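Local coordinates for putative integron gene cassette protein (Uncultured bacterium, PDB 3FUY) that is of unknown function but is encoded by a mobile integron gene cassette from a salt-marsh metagenome, at residues C65-K70 with D145-V150. Residues are numbered along the deposited sequence; the frame is centred on the assembly and turned at random.
Sequences CLDKMK and DEHSCV
Lys68 and Asp145 form the one salt bridge across this contact, with NZ of Lys68 2.7 Å from OD2 of Asp145. The lysine chain turns once, at chi2 (-52°), and then runs extended, which carries its ammonium from the flank of the helix to the loop. OD2 receives it through the anti lone pair, pointing away from OD1. Lys68 NZ also bonds to Leu139 O and Thr151 OG1, so this buried ammonium is held by three oxygens.

The other carboxylate oxygen serves the loop's own backbone. OD1 of Asp145 accepts from His147 N at 2.7 Å, closing an Asx turn, and from Cys149 N at 2.9 Å; the two amides approach from opposite faces of the carboxylate, each about 50° out of its plane. A type I beta turn, Asp145 to Ser148, is superposed on this, and the loop leads into strand 150-160, outermost in this chain's mixed sheet, on which helix 59-79 packs. An asparagine here would probably leave the Lys68 ammonium facing an amide nitrogen, without a negative mate on the loop side.

At the more exposed side, the carboxylate of Asp67 lies near the edge of the His147 ring, but the placing of this pair is doubtful, because OD2 of Asp67 is modelled too close to CE1 of His147. The ring bonds through NE2 to Asp63, one helical turn before Asp67.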
ATOM      1  N   CYS B  65       4.231  -5.477  16.223  1.00 23.12           N
ATOM      2  CA  CYS B  65       4.089  -4.046  15.998  1.00 22.78           C
ATOM      3  C   CYS B  65       2.823  -3.495  16.673  1.00 22.55           C
ATOM      4  O   CYS B  65       2.868  -2.462  17.349  1.00 18.86           O
ATOM      5  CB  CYS B  65       4.131  -3.721  14.501  1.00 23.03           C
ATOM      6  SG  CYS B  65       4.205  -1.960  14.163  1.00 26.81           S
ATOM      7  N   LEU B  66       1.698  -4.194  16.521  1.00 22.33           N
ATOM      8  CA  LEU B  66       0.471  -3.760  17.192  1.00 23.64           C
ATOM      9  C   LEU B  66       0.634  -3.705  18.719  1.00 22.71           C
ATOM     10  O   LEU B  66       0.121  -2.793  19.370  1.00 22.19           O
ATOM     11  CB  LEU B  66      -0.716  -4.649  16.805  1.00 23.91           C
ATOM     12  CG  LEU B  66      -1.168  -4.521  15.339  1.00 27.40           C
ATOM     13  CD1 LEU B  66      -2.239  -5.556  14.997  1.00 27.72           C
ATOM     14  CD2 LEU B  66      -1.664  -3.117  15.053  1.00 25.73           C
ATOM     15  N   ASP B  67       1.339  -4.676  19.296  1.00 22.33           N
ATOM     16  CA  ASP B  67       1.552  -4.655  20.739  1.00 22.56           C
ATOM     17  C   ASP B  67       2.395  -3.455  21.189  1.00 23.36           C
ATOM     18  O   ASP B  67       2.100  -2.840  22.217  1.00 21.83           O
ATOM     19  CB  ASP B  67       2.167  -5.969  21.233  1.00 27.23           C
ATOM     20  CG  ASP B  67       1.128  -7.079  21.405  1.00 33.76           C
ATOM     21  OD1 ASP B  67      -0.084  -6.804  21.297  1.00 41.27           O
ATOM     22  OD2 ASP B  67       1.530  -8.235  21.661  1.00 46.00           O
ATOM     23  N   LYS B  68       3.440  -3.117  20.427  1.00 20.95           N
ATOM     24  CA  LYS B  68       4.248  -1.946  20.761  1.00 22.33           C
ATOM     25  C   LYS B  68       3.456  -0.639  20.542  1.00 19.96           C
ATOM     26  O   LYS B  68       3.604   0.321  21.296  1.00 19.38           O
ATOM     27  CB  LYS B  68       5.571  -1.926  19.966  1.00 20.20           C
ATOM     28  CG  LYS B  68       6.454  -3.163  20.151  1.00 21.20           C
ATOM     29  CD  LYS B  68       6.698  -3.466  21.625  1.00 23.70           C
ATOM     30  CE  LYS B  68       7.274  -4.881  21.802  1.00 22.65           C
ATOM     31  NZ  LYS B  68       7.667  -5.166  23.212  1.00 23.66           N
HETATM   32  N   MSE B  69       2.614  -0.601  19.512  1.00 21.43           N
HETATM   33  CA  MSE B  69       1.723   0.556  19.328  1.00 21.69           C
HETATM   34  C   MSE B  69       0.845   0.721  20.557  1.00 21.31           C
HETATM   35  O   MSE B  69       0.629   1.829  21.034  1.00 19.63           O
HETATM   36  CB  MSE B  69       0.853   0.397  18.073  1.00 20.73           C
HETATM   37  CG  MSE B  69       1.702   0.370  16.814  1.00 24.54           C
HETATM   38 SE   MSE B  69       0.691  -0.065  15.207  0.89 31.31          SE
HETATM   39  CE  MSE B  69      -0.273   1.615  14.965  1.00 20.55           C
ATOM     40  N   LYS B  70       0.367  -0.398  21.094  1.00 19.79           N
ATOM     41  CA  LYS B  70      -0.436  -0.337  22.300  1.00 23.00           C
ATOM     42  C   LYS B  70       0.414   0.125  23.505  1.00 22.85           C
ATOM     43  O   LYS B  70      -0.039   0.911  24.329  1.00 21.64           O
ATOM     44  CB  LYS B  70      -1.084  -1.688  22.580  1.00 25.41           C
ATOM     45  CG  LYS B  70      -1.944  -1.689  23.855  1.00 33.61           C
ATOM     46  CD  LYS B  70      -2.614  -3.041  24.082  1.00 38.31           C
ATOM     47  CE  LYS B  70      -3.502  -3.005  25.323  1.00 45.66           C
ATOM     48  NZ  LYS B  70      -2.759  -2.578  26.540  1.00 40.77           N
ATOM     49  N   ASP B 145       9.606 -10.410  25.590  1.00 27.63           N
ATOM     50  CA  ASP B 145       8.198 -10.152  25.845  1.00 26.06           C
ATOM     51  C   ASP B 145       7.308 -11.326  25.433  1.00 27.87           C
ATOM     52  O   ASP B 145       7.781 -12.464  25.271  1.00 26.39           O
ATOM     53  CB  ASP B 145       7.765  -8.844  25.148  1.00 23.50           C
ATOM     54  CG  ASP B 145       7.834  -8.935  23.612  1.00 25.49           C
ATOM     55  OD1 ASP B 145       7.947 -10.056  23.090  1.00 24.38           O
ATOM     56  OD2 ASP B 145       7.790  -7.882  22.934  1.00 26.43           O
ATOM     57  N   GLU B 146       6.024 -11.039  25.230  1.00 28.04           N
ATOM     58  CA  GLU B 146       5.054 -12.082  24.929  1.00 26.94           C
ATOM     59  C   GLU B 146       5.215 -12.598  23.508  1.00 25.87           C
ATOM     60  O   GLU B 146       4.560 -13.558  23.126  1.00 29.05           O
ATOM     61  CB  GLU B 146       3.621 -11.597  25.159  1.00 30.82           C
ATOM     62  CG  GLU B 146       3.282 -11.324  26.607  1.00 33.42           C
ATOM     63  CD  GLU B 146       4.070 -10.155  27.168  1.00 40.29           C
ATOM     64  OE1 GLU B 146       4.322  -9.186  26.413  1.00 35.61           O
ATOM     65  OE2 GLU B 146       4.460 -10.220  28.357  1.00 46.30           O
ATOM     66  N   HIS B 147       6.082 -11.954  22.733  1.00 26.25           N
ATOM     67  CA  HIS B 147       6.467 -12.477  21.418  1.00 28.76           C
ATOM     68  C   HIS B 147       7.893 -13.024  21.421  1.00 27.53           C
ATOM     69  O   HIS B 147       8.466 -13.257  20.361  1.00 29.70           O
ATOM     70  CB  HIS B 147       6.327 -11.395  20.331  1.00 25.50           C
ATOM     71  CG  HIS B 147       4.904 -11.073  19.973  1.00 28.74           C
ATOM     72  ND1 HIS B 147       4.186 -10.071  20.592  1.00 30.15           N
ATOM     73  CD2 HIS B 147       4.070 -11.617  19.054  1.00 29.17           C
ATOM     74  CE1 HIS B 147       2.969 -10.016  20.078  1.00 28.97           C
ATOM     75  NE2 HIS B 147       2.871 -10.943  19.142  1.00 29.54           N
ATOM     76  N   SER B 148       8.466 -13.223  22.606  1.00 26.57           N
ATOM     77  CA  SER B 148       9.883 -13.582  22.734  1.00 24.80           C
ATOM     78  C   SER B 148      10.773 -12.569  22.026  1.00 27.25           C
ATOM     79  O   SER B 148      11.818 -12.922  21.493  1.00 30.82           O
ATOM     80  CB  SER B 148      10.167 -14.971  22.163  1.00 29.72           C
ATOM     81  OG  SER B 148       9.378 -15.945  22.808  1.00 36.08           O
ATOM     82  N   CYS B 149      10.348 -11.314  22.011  1.00 25.55           N
ATOM     83  CA  CYS B 149      11.125 -10.260  21.388  1.00 24.95           C
ATOM     84  C   CYS B 149      11.761  -9.398  22.477  1.00 26.11           C
ATOM     85  O   CYS B 149      11.117  -9.086  23.480  1.00 23.80           O
ATOM     86  CB  CYS B 149      10.225  -9.391  20.504  1.00 28.67           C
ATOM     87  SG  CYS B 149      11.094  -7.994  19.758  1.00 31.60           S
ATOM     88  N   VAL B 150      13.017  -9.019  22.277  1.00 24.14           N
ATOM     89  CA  VAL B 150      13.696  -8.121  23.211  1.00 25.02           C
ATOM     90  C   VAL B 150      13.674  -6.735  22.598  1.00 23.23           C
ATOM     91  O   VAL B 150      14.121  -6.555  21.475  1.00 24.04           O
ATOM     92  CB  VAL B 150      15.161  -8.523  23.446  1.00 27.05           C
ATOM     93  CG1 VAL B 150      15.861  -7.471  24.288  1.00 26.87           C
ATOM     94  CG2 VAL B 150      15.241  -9.901  24.107  1.00 27.66           C
TER